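Local coordinates for ribosomal protein uL16 3-hydroxylase (Escherichia coli, PDB 4CCL) that hydroxylates an arginine of ribosomal protein uL16, using iron(II), 2-oxoglutarate and oxygen, and so regulates growth, at residues P124-Y129 against G184-G189; Q128-I133 against I178-P183; R141-E146 against D163-I168. One frame throughout, in Å; residues are numbered along the deposited sequence.

Overall arrangement
Following the chain from the N terminus, residues 124-129 come first and run straight into 128-133, so interactions 1 and 2 start from one continuous piece. Strand 140-145 follows, and interaction 3 closes the innermost loop by bringing 163-168 back to 141-146. The chain then supplies 178-183, which closes interaction 2 around that loop, and 184-189, which closes interaction 1 outside both. The three therefore nest and none cross. Interaction 2 belongs to the large sheet, interaction 3 to the small one, and interaction 1 joins the iron-binding loop to strand 187-191 of the small sheet. Trp142 and Val144 pack against Leu179, bringing the two sheets together.

Interaction 1: residues P124-Y129 against G184-G189; sequences PHLDQY and GFPHEG
His125 and His187 face each other as the one antiparallel, hydrogen-bonded pair of this contact. His125 N donates a hydrogen bond to His187 O at 2.9 Å, and His187 N donates one back to His125 O at 3.1 Å. Further along, a longer bond from Gly184 N to Asp127 O (3.3 Å) fastens the other end of the loop.

The two imidazoles make a T-shaped pair: the edge of His187 turns to a face of His125, with centroids 4.2 Å apart and planes at 65°. Each ring has its CG between its own backbone N and carbonyl carbon (chi1 63° for His125, 53° for His187), and with these torsions the rings meet across the bridge, His187 NE2 coming over the His125 ring, 3.2 Å from His125 CE1. The rotation of His187 is fixed by ND1, which donates to Phe185 O at 2.9 Å, nearly in the ring plane and in the plane of that carbonyl; NE2 is thereby turned toward Asp127. The Asp127 carboxylate stands at the edge of the His187 ring and steeply across its plane, and a water bonded to both Asp127 OD2 and His187 NE2 bridges them. His125 ND1 reaches Asp127 OD1 in a weak bond.

Apolar packing is made by Leu126 CD2, 3.8 Å from Pro186 CD. The extended Glu188 chain lies in van der Waals contact alongside the Pro124 ring, Glu188 OE2 3.6 Å from Pro124 CD.

His125, Asp127 and His187 are the three protein ligands of the catalytic iron, the HxD...H facial triad of 2-oxoglutarate oxygenases, set here in the JmjC version of the cupin fold.

Interaction 2: residues Q128-I133 against I178-P183; sequences QYDVFI and ILYIPP
Tyr180 OH has two partners: it donates to Asp130 OD2 at 2.6 Å and accepts from the backbone N of Gln18. It reaches OD2 on the anti side, and the carboxylate and phenol planes are only 9° apart, the side chains running alongside. Tyr180 gets there with CG anti to its backbone N (chi1 166°). The other oxygen, OD1, takes a salt bridge from Arg107 and a bond from Gln18 NE2, so Arg107, Gln18 and Tyr180 probably offset the charge of this buried carboxylate.

Beyond it the strands pair antiparallel, Val131 exchanging two backbone bonds with Ile181 and Ile133 two with Leu179. Phe132 and Tyr180, a non-hydrogen-bonded pair, lie on the same side of the sheet and their rings meet obliquely: Tyr180 CD1 lies over the Phe132 ring, 3.6 Å from Phe132 CZ, while Ile178 CG2 meets the ring edge in plane. On the sheet's other side Ile133 CD1 touches Ile181 CD1 at 3.9 Å, and Val131 CG1 lies by Ile181 CB.

Both strands lie inside the large antiparallel sheet, 178-181 next to 22-24 and 131-135 next to 195-202. Phe12 of helix 9-15 packs on Phe132 and Tyr180; Trp142 meets Ile133 and Leu179 opposite.

Interaction 3: residues R141-E146 against D163-I168; sequences RWRVGE and DPFEAI
Phe165 sets out toward strand 140-145, its ring reaching both the backbone at Gly145 and the guanidinium of Arg143. With CG between the backbone N and carbonyl carbon (chi1 51°), the ring lies so that CE1 comes to 3.3 Å from Gly145 N, an oblique approach; glycine, with no side chain, leaves the backbone bare for it. Over one face of the ring stands Arg143 NH1, 3.7 Å from Phe165 CE1, the guanidinium and ring planes only 20° apart. Phe165 also offers its carbonyl: Arg143 NH2 donates to Phe165 O at 2.8 Å, close to the guanidinium plane and nearly in line with the C=O bond. A bend at chi3 (65°) turns the arginine head this way, and NE and NH1 also have weak, long ion pairs with Asp170 and Glu188. Were Arg143 replaced by an alanine, Phe165 O would probably lose this donor and the Phe165 ring the guanidinium that lies over it.

Glu166 contributes its carbonyl, which takes a CA-H...O contact from Gly145. At Ala167, CB packs on Arg143 NH2 at 3.6 Å, and CA leans toward Val144 O. That oxygen also receives a weak bond from Ile168 N. Ile168 then lays CG2 against Glu146 CB (3.9 Å), while the Glu146 carboxylate goes to a salt bridge with Arg20.

The chain turns a corner at Ile168, and strand 167-173 continues along strand 140-145, which has 187-191 on its other side: the small three-stranded antiparallel sheet that faces the large one in this JmjC, cupin-type double-stranded beta-helix.

Interaction 1: residues P124-Y129 against G184-G189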
loop_
_atom_site.group_PDB
_atom_site.type_symbol
_atom_site.label_atom_id
_atom_site.label_comp_id
_atom_site.label_asym_id
_atom_site.label_seq_id
_atom_site.Cartn_x
_atom_site.Cartn_y
_atom_site.Cartn_z
ATOM N N PRO B 124 8.717 -22.613 -25.298
ATOM C CA PRO B 124 9.764 -22.369 -24.298
ATOM C C PRO B 124 9.376 -21.227 -23.368
ATOM O O PRO B 124 8.831 -20.235 -23.843
ATOM C CB PRO B 124 10.984 -21.961 -25.141
ATOM C CG PRO B 124 10.532 -21.961 -26.583
ATOM C CD PRO B 124 9.034 -21.982 -26.587
ATOM N N HIS B 125 9.658 -21.355 -22.074
ATOM C CA HIS B 125 9.292 -20.301 -21.127
ATOM C C HIS B 125 10.083 -20.307 -19.820
ATOM O O HIS B 125 10.710 -21.304 -19.457
ATOM C CB HIS B 125 7.787 -20.329 -20.838
ATOM C CG HIS B 125 7.318 -21.590 -20.184
ATOM N ND1 HIS B 125 6.785 -21.614 -18.914
ATOM C CD2 HIS B 125 7.306 -22.872 -20.623
ATOM C CE1 HIS B 125 6.462 -22.857 -18.598
ATOM N NE2 HIS B 125 6.767 -23.637 -19.616
ATOM N N LEU B 126 10.031 -19.179 -19.118
ATOM C CA LEU B 126 10.641 -19.031 -17.803
ATOM C C LEU B 126 9.561 -18.963 -16.729
ATOM O O LEU B 126 8.462 -18.466 -16.976
ATOM C CB LEU B 126 11.490 -17.756 -17.752
ATOM C CG LEU B 126 12.939 -17.876 -18.224
ATOM C CD1 LEU B 126 13.651 -16.543 -18.128
ATOM C CD2 LEU B 126 13.652 -18.911 -17.392
ATOM N N ASP B 127 9.872 -19.476 -15.544
ATOM C CA ASP B 127 8.997 -19.326 -14.387
ATOM C C ASP B 127 9.762 -18.606 -13.288
ATOM O O ASP B 127 10.992 -18.617 -13.276
ATOM C CB ASP B 127 8.518 -20.687 -13.874
ATOM C CG ASP B 127 7.454 -21.307 -14.757
ATOM O OD1 ASP B 127 6.929 -20.602 -15.644
ATOM O OD2 ASP B 127 7.135 -22.499 -14.554
ATOM N N GLN B 128 9.043 -17.962 -12.376
ATOM C CA GLN B 128 9.677 -17.379 -11.198
ATOM C C GLN B 128 9.618 -18.325 -10.007
ATOM O O GLN B 128 10.033 -17.976 -8.902
ATOM C CB GLN B 128 9.077 -16.015 -10.843
ATOM C CG GLN B 128 9.554 -14.877 -11.734
ATOM C CD GLN B 128 11.070 -14.809 -11.846
ATOM O OE1 GLN B 128 11.609 -14.595 -12.931
ATOM N NE2 GLN B 128 11.762 -14.984 -10.723
ATOM N N TYR B 129 9.095 -19.525 -10.234
ATOM C CA TYR B 129 8.890 -20.470 -9.146
ATOM C C TYR B 129 9.429 -21.868 -9.443
ATOM O O TYR B 129 9.613 -22.246 -10.602
ATOM C CB TYR B 129 7.403 -20.557 -8.815
ATOM C CG TYR B 129 6.733 -19.208 -8.684
ATOM C CD1 TYR B 129 6.816 -18.483 -7.503
ATOM C CD2 TYR B 129 6.023 -18.658 -9.745
ATOM C CE1 TYR B 129 6.207 -17.247 -7.382
ATOM C CE2 TYR B 129 5.413 -17.428 -9.634
ATOM C CZ TYR B 129 5.508 -16.726 -8.452
ATOM O OH TYR B 129 4.898 -15.499 -8.342
ATOM N N GLY B 184 14.109 -19.596 -12.988
ATOM C CA GLY B 184 15.162 -18.966 -13.760
ATOM C C GLY B 184 15.705 -19.827 -14.887
ATOM O O GLY B 184 16.467 -19.347 -15.728
ATOM N N PHE B 185 15.320 -21.099 -14.905
ATOM C CA PHE B 185 15.784 -22.015 -15.942
ATOM C C PHE B 185 14.755 -22.144 -17.055
ATOM O O PHE B 185 13.644 -22.617 -16.824
ATOM C CB PHE B 185 16.091 -23.394 -15.350
ATOM C CG PHE B 185 17.312 -23.420 -14.478
ATOM C CD1 PHE B 185 17.245 -23.000 -13.161
ATOM C CD2 PHE B 185 18.528 -23.864 -14.975
ATOM C CE1 PHE B 185 18.365 -23.020 -12.354
ATOM C CE2 PHE B 185 19.655 -23.887 -14.171
ATOM C CZ PHE B 185 19.572 -23.464 -12.858
ATOM N N PRO B 186 15.122 -21.721 -18.272
ATOM C CA PRO B 186 14.200 -21.834 -19.405
ATOM C C PRO B 186 13.927 -23.292 -19.725
ATOM O O PRO B 186 14.848 -24.109 -19.742
ATOM C CB PRO B 186 14.967 -21.169 -20.551
ATOM C CG PRO B 186 16.394 -21.288 -20.166
ATOM C CD PRO B 186 16.423 -21.162 -18.671
ATOM N N HIS B 187 12.664 -23.613 -19.964
ATOM C CA HIS B 187 12.288 -24.980 -20.268
ATOM C C HIS B 187 11.162 -25.031 -21.287
ATOM O O HIS B 187 10.366 -24.100 -21.407
ATOM C CB HIS B 187 11.887 -25.724 -18.995
ATOM C CG HIS B 187 10.841 -25.022 -18.192
ATOM N ND1 HIS B 187 11.144 -24.070 -17.245
ATOM C CD2 HIS B 187 9.490 -25.134 -18.194
ATOM C CE1 HIS B 187 10.029 -23.622 -16.696
ATOM N NE2 HIS B 187 9.010 -24.253 -17.257
ATOM N N GLU B 188 11.116 -26.128 -22.029
ATOM C CA GLU B 188 10.083 -26.342 -23.020
ATOM C C GLU B 188 9.834 -27.830 -23.081
ATOM O O GLU B 188 10.759 -28.617 -22.932
ATOM C CB GLU B 188 10.555 -25.854 -24.387
ATOM C CG GLU B 188 9.582 -26.136 -25.516
ATOM C CD GLU B 188 10.091 -25.665 -26.861
ATOM O OE1 GLU B 188 11.324 -25.564 -27.030
ATOM O OE2 GLU B 188 9.255 -25.391 -27.746
ATOM N N GLY B 189 8.594 -28.231 -23.315
ATOM C CA GLY B 189 8.336 -29.635 -23.523
ATOM C C GLY B 189 7.129 -29.851 -24.397
ATOM O O GLY B 189 6.222 -29.019 -24.438
HETATM O O HOH W 1 12.176 -21.773 -14.950
HETATM O O HOH W 2 6.334 -24.627 -16.112
#

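Interaction 2: residues Q128-I133 against I178-P183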
loop_
_atom_site.group_PDB
_atom_site.type_symbol
_atom_site.label_atom_id
_atom_site.label_comp_id
_atom_site.label_asym_id
_atom_site.label_seq_id
_atom_site.Cartn_x
_atom_site.Cartn_y
_atom_site.Cartn_z
ATOM N N GLN B 128 9.043 -17.962 -12.376
ATOM C CA GLN B 128 9.677 -17.379 -11.198
ATOM C C GLN B 128 9.618 -18.325 -10.007
ATOM O O GLN B 128 10.033 -17.976 -8.902
ATOM C CB GLN B 128 9.077 -16.015 -10.843
ATOM C CG GLN B 128 9.554 -14.877 -11.734
ATOM C CD GLN B 128 11.070 -14.809 -11.846
ATOM O OE1 GLN B 128 11.609 -14.595 -12.931
ATOM N NE2 GLN B 128 11.762 -14.984 -10.723
ATOM N N TYR B 129 9.095 -19.525 -10.234
ATOM C CA TYR B 129 8.890 -20.470 -9.146
ATOM C C TYR B 129 9.429 -21.868 -9.443
ATOM O O TYR B 129 9.613 -22.246 -10.602
ATOM C CB TYR B 129 7.403 -20.557 -8.815
ATOM C CG TYR B 129 6.733 -19.208 -8.684
ATOM C CD1 TYR B 129 6.816 -18.483 -7.503
ATOM C CD2 TYR B 129 6.023 -18.658 -9.745
ATOM C CE1 TYR B 129 6.207 -17.247 -7.382
ATOM C CE2 TYR B 129 5.413 -17.428 -9.634
ATOM C CZ TYR B 129 5.508 -16.726 -8.452
ATOM O OH TYR B 129 4.898 -15.499 -8.342
ATOM N N ASP B 130 9.676 -22.625 -8.378
ATOM C CA ASP B 130 10.077 -24.018 -8.494
ATOM C C ASP B 130 8.888 -24.832 -8.982
ATOM O O ASP B 130 7.737 -24.479 -8.723
ATOM C CB ASP B 130 10.533 -24.553 -7.139
ATOM C CG ASP B 130 11.604 -23.691 -6.502
ATOM O OD1 ASP B 130 11.249 -22.681 -5.854
ATOM O OD2 ASP B 130 12.800 -24.020 -6.653
ATOM N N VAL B 131 9.163 -25.918 -9.693
ATOM C CA VAL B 131 8.099 -26.797 -10.155
ATOM C C VAL B 131 8.577 -28.245 -10.254
ATOM O O VAL B 131 9.737 -28.504 -10.580
ATOM C CB VAL B 131 7.515 -26.319 -11.514
ATOM C CG1 VAL B 131 8.536 -26.464 -12.634
ATOM C CG2 VAL B 131 6.225 -27.065 -11.849
ATOM N N PHE B 132 7.688 -29.182 -9.937
ATOM C CA PHE B 132 7.947 -30.590 -10.211
ATOM C C PHE B 132 7.007 -31.026 -11.324
ATOM O O PHE B 132 5.791 -30.940 -11.177
ATOM C CB PHE B 132 7.711 -31.448 -8.967
ATOM C CG PHE B 132 8.763 -31.289 -7.907
ATOM C CD1 PHE B 132 8.658 -30.290 -6.953
ATOM C CD2 PHE B 132 9.849 -32.149 -7.852
ATOM C CE1 PHE B 132 9.620 -30.144 -5.973
ATOM C CE2 PHE B 132 10.815 -32.008 -6.874
ATOM C CZ PHE B 132 10.698 -31.005 -5.932
ATOM N N ILE B 133 7.556 -31.488 -12.442
ATOM C CA ILE B 133 6.707 -31.902 -13.550
ATOM C C ILE B 133 6.672 -33.422 -13.672
ATOM O O ILE B 133 7.658 -34.056 -14.043
ATOM C CB ILE B 133 7.149 -31.268 -14.879
ATOM C CG1 ILE B 133 7.199 -29.744 -14.741
ATOM C CG2 ILE B 133 6.206 -31.678 -15.995
ATOM C CD1 ILE B 133 7.799 -29.029 -15.939
ATOM N N ILE B 178 9.882 -37.530 -13.013
ATOM C CA ILE B 178 9.667 -36.172 -12.532
ATOM C C ILE B 178 10.816 -35.275 -12.959
ATOM O O ILE B 178 11.982 -35.658 -12.862
ATOM C CB ILE B 178 9.567 -36.128 -11.000
ATOM C CG1 ILE B 178 8.580 -37.181 -10.503
ATOM C CG2 ILE B 178 9.151 -34.742 -10.528
ATOM C CD1 ILE B 178 8.579 -37.340 -9.015
ATOM N N LEU B 179 10.480 -34.085 -13.443
ATOM C CA LEU B 179 11.481 -33.085 -13.772
ATOM C C LEU B 179 11.373 -31.908 -12.803
ATOM O O LEU B 179 10.409 -31.145 -12.855
ATOM C CB LEU B 179 11.286 -32.608 -15.211
ATOM C CG LEU B 179 12.123 -31.422 -15.694
ATOM C CD1 LEU B 179 13.605 -31.743 -15.626
ATOM C CD2 LEU B 179 11.724 -31.030 -17.108
ATOM N N TYR B 180 12.361 -31.763 -11.925
ATOM C CA TYR B 180 12.405 -30.620 -11.023
ATOM C C TYR B 180 13.157 -29.463 -11.659
ATOM O O TYR B 180 14.320 -29.607 -12.036
ATOM C CB TYR B 180 13.065 -30.958 -9.684
ATOM C CG TYR B 180 13.399 -29.702 -8.908
ATOM C CD1 TYR B 180 12.395 -28.944 -8.323
ATOM C CD2 TYR B 180 14.710 -29.250 -8.796
ATOM C CE1 TYR B 180 12.683 -27.785 -7.631
ATOM C CE2 TYR B 180 15.006 -28.090 -8.105
ATOM C CZ TYR B 180 13.987 -27.363 -7.526
ATOM O OH TYR B 180 14.268 -26.210 -6.837
ATOM N N ILE B 181 12.469 -28.334 -11.803
ATOM C CA ILE B 181 13.059 -27.099 -12.311
ATOM C C ILE B 181 13.026 -25.952 -11.294
ATOM O O ILE B 181 11.947 -25.537 -10.870
ATOM C CB ILE B 181 12.368 -26.643 -13.606
ATOM C CG1 ILE B 181 12.187 -27.833 -14.557
ATOM C CG2 ILE B 181 13.170 -25.531 -14.261
ATOM C CD1 ILE B 181 11.374 -27.522 -15.794
ATOM N N PRO B 182 14.202 -25.443 -10.890
ATOM C CA PRO B 182 14.251 -24.228 -10.068
ATOM C C PRO B 182 13.886 -23.015 -10.916
ATOM O O PRO B 182 13.969 -23.096 -12.140
ATOM C CB PRO B 182 15.727 -24.138 -9.651
ATOM C CG PRO B 182 16.346 -25.449 -10.034
ATOM C CD PRO B 182 15.547 -25.958 -11.183
ATOM N N PRO B 183 13.490 -21.900 -10.280
ATOM C CA PRO B 183 13.149 -20.692 -11.040
ATOM C C PRO B 183 14.345 -20.110 -11.785
ATOM O O PRO B 183 15.461 -20.131 -11.270
ATOM C CB PRO B 183 12.686 -19.716 -9.954
ATOM C CG PRO B 183 13.303 -20.218 -8.697
ATOM C CD PRO B 183 13.300 -21.708 -8.834
HETATM O O HOH W 3 10.891 -23.238 -12.912
#

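Interaction 3: residues R141-E146 against D163-I168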
loop_
_atom_site.group_PDB
_atom_site.type_symbol
_atom_site.label_atom_id
_atom_site.label_comp_id
_atom_site.label_asym_id
_atom_site.label_seq_id
_atom_site.Cartn_x
_atom_site.Cartn_y
_atom_site.Cartn_z
ATOM N N ARG B 141 8.879 -34.938 -24.761
ATOM C CA ARG B 141 10.257 -34.499 -24.782
ATOM C C ARG B 141 10.342 -33.220 -23.970
ATOM O O ARG B 141 9.645 -32.245 -24.263
ATOM C CB ARG B 141 10.722 -34.247 -26.213
ATOM C CG ARG B 141 12.159 -33.770 -26.326
ATOM C CD ARG B 141 12.501 -33.465 -27.771
ATOM N NE ARG B 141 13.876 -33.007 -27.939
ATOM C CZ ARG B 141 14.382 -32.600 -29.098
ATOM N NH1 ARG B 141 13.624 -32.595 -30.184
ATOM N NH2 ARG B 141 15.644 -32.197 -29.170
ATOM N N TRP B 142 11.175 -33.248 -22.936
ATOM C CA TRP B 142 11.435 -32.088 -22.099
ATOM C C TRP B 142 12.869 -31.603 -22.256
ATOM O O TRP B 142 13.822 -32.395 -22.294
ATOM C CB TRP B 142 11.129 -32.385 -20.629
ATOM C CG TRP B 142 9.699 -32.148 -20.277
ATOM C CD1 TRP B 142 8.732 -33.088 -20.113
ATOM C CD2 TRP B 142 9.074 -30.868 -20.064
ATOM N NE1 TRP B 142 7.538 -32.480 -19.801
ATOM C CE2 TRP B 142 7.715 -31.146 -19.767
ATOM C CE3 TRP B 142 9.520 -29.556 -20.095
ATOM C CZ2 TRP B 142 6.814 -30.109 -19.502
ATOM C CZ3 TRP B 142 8.615 -28.541 -19.830
ATOM C CH2 TRP B 142 7.274 -28.828 -19.537
ATOM N N ARG B 143 12.992 -30.284 -22.350
ATOM C CA ARG B 143 14.261 -29.610 -22.535
ATOM C C ARG B 143 14.393 -28.472 -21.529
ATOM O O ARG B 143 13.458 -27.700 -21.325
ATOM C CB ARG B 143 14.381 -29.074 -23.965
ATOM C CG ARG B 143 14.344 -30.159 -25.036
ATOM C CD ARG B 143 14.390 -29.584 -26.445
ATOM N NE ARG B 143 15.653 -28.907 -26.723
ATOM C CZ ARG B 143 15.803 -27.587 -26.764
ATOM N NH1 ARG B 143 14.763 -26.793 -26.552
ATOM N NH2 ARG B 143 16.993 -27.062 -27.021
ATOM N N VAL B 144 15.552 -28.393 -20.882
ATOM C CA VAL B 144 15.842 -27.312 -19.953
ATOM C C VAL B 144 17.192 -26.698 -20.300
ATOM O O VAL B 144 18.181 -27.416 -20.468
ATOM C CB VAL B 144 15.888 -27.807 -18.495
ATOM C CG1 VAL B 144 15.945 -26.621 -17.541
ATOM C CG2 VAL B 144 14.683 -28.682 -18.185
ATOM N N GLY B 145 17.231 -25.374 -20.408
ATOM C CA GLY B 145 18.469 -24.681 -20.708
ATOM C C GLY B 145 19.139 -24.148 -19.460
ATOM O O GLY B 145 18.558 -24.166 -18.374
ATOM N N GLU B 146 20.367 -23.666 -19.616
ATOM C CA GLU B 146 21.092 -23.070 -18.506
ATOM C C GLU B 146 20.386 -21.782 -18.094
ATOM O O GLU B 146 19.652 -21.188 -18.886
ATOM C CB GLU B 146 22.547 -22.796 -18.907
ATOM C CG GLU B 146 23.452 -22.360 -17.766
ATOM C CD GLU B 146 23.395 -23.302 -16.579
ATOM O OE1 GLU B 146 24.111 -24.326 -16.591
ATOM O OE2 GLU B 146 22.638 -23.015 -15.628
ATOM N N ASP B 163 13.400 -16.989 -26.345
ATOM C CA ASP B 163 14.021 -17.458 -27.575
ATOM C C ASP B 163 14.496 -18.891 -27.357
ATOM O O ASP B 163 14.746 -19.289 -26.218
ATOM C CB ASP B 163 15.188 -16.545 -27.967
ATOM C CG ASP B 163 14.760 -15.102 -28.159
ATOM O OD1 ASP B 163 13.547 -14.857 -28.338
ATOM O OD2 ASP B 163 15.634 -14.212 -28.124
ATOM N N PRO B 164 14.606 -19.680 -28.441
ATOM C CA PRO B 164 15.077 -21.062 -28.296
ATOM C C PRO B 164 16.448 -21.117 -27.634
ATOM O O PRO B 164 17.272 -20.226 -27.838
ATOM C CB PRO B 164 15.158 -21.565 -29.744
ATOM C CG PRO B 164 15.163 -20.333 -30.593
ATOM C CD PRO B 164 14.318 -19.347 -29.845
ATOM N N PHE B 165 16.680 -22.157 -26.843
ATOM C CA PHE B 165 17.870 -22.231 -26.011
ATOM C C PHE B 165 18.632 -23.530 -26.226
ATOM O O PHE B 165 18.077 -24.520 -26.701
ATOM C CB PHE B 165 17.479 -22.095 -24.537
ATOM C CG PHE B 165 16.379 -23.031 -24.116
ATOM C CD1 PHE B 165 16.668 -24.315 -23.682
ATOM C CD2 PHE B 165 15.054 -22.626 -24.156
ATOM C CE1 PHE B 165 15.660 -25.176 -23.297
ATOM C CE2 PHE B 165 14.040 -23.485 -23.773
ATOM C CZ PHE B 165 14.345 -24.761 -23.343
ATOM N N GLU B 166 19.912 -23.514 -25.871
ATOM C CA GLU B 166 20.726 -24.718 -25.871
ATOM C C GLU B 166 20.433 -25.492 -24.595
ATOM O O GLU B 166 20.613 -24.977 -23.490
ATOM C CB GLU B 166 22.205 -24.351 -25.947
ATOM C CG GLU B 166 23.155 -25.505 -25.704
ATOM C CD GLU B 166 24.600 -25.109 -25.919
ATOM O OE1 GLU B 166 24.842 -24.124 -26.650
ATOM O OE2 GLU B 166 25.494 -25.775 -25.355
ATOM N N ALA B 167 19.976 -26.729 -24.749
ATOM C CA ALA B 167 19.501 -27.512 -23.613
ATOM C C ALA B 167 20.622 -28.149 -22.798
ATOM O O ALA B 167 21.509 -28.800 -23.353
ATOM C CB ALA B 167 18.521 -28.580 -24.084
ATOM N N ILE B 168 20.589 -27.942 -21.484
ATOM C CA ILE B 168 21.439 -28.710 -20.582
ATOM C C ILE B 168 20.725 -29.998 -20.183
ATOM O O ILE B 168 21.329 -30.904 -19.612
ATOM C CB ILE B 168 21.836 -27.912 -19.322
ATOM C CG1 ILE B 168 20.624 -27.670 -18.422
ATOM C CG2 ILE B 168 22.499 -26.603 -19.711
ATOM C CD1 ILE B 168 20.955 -26.929 -17.143
#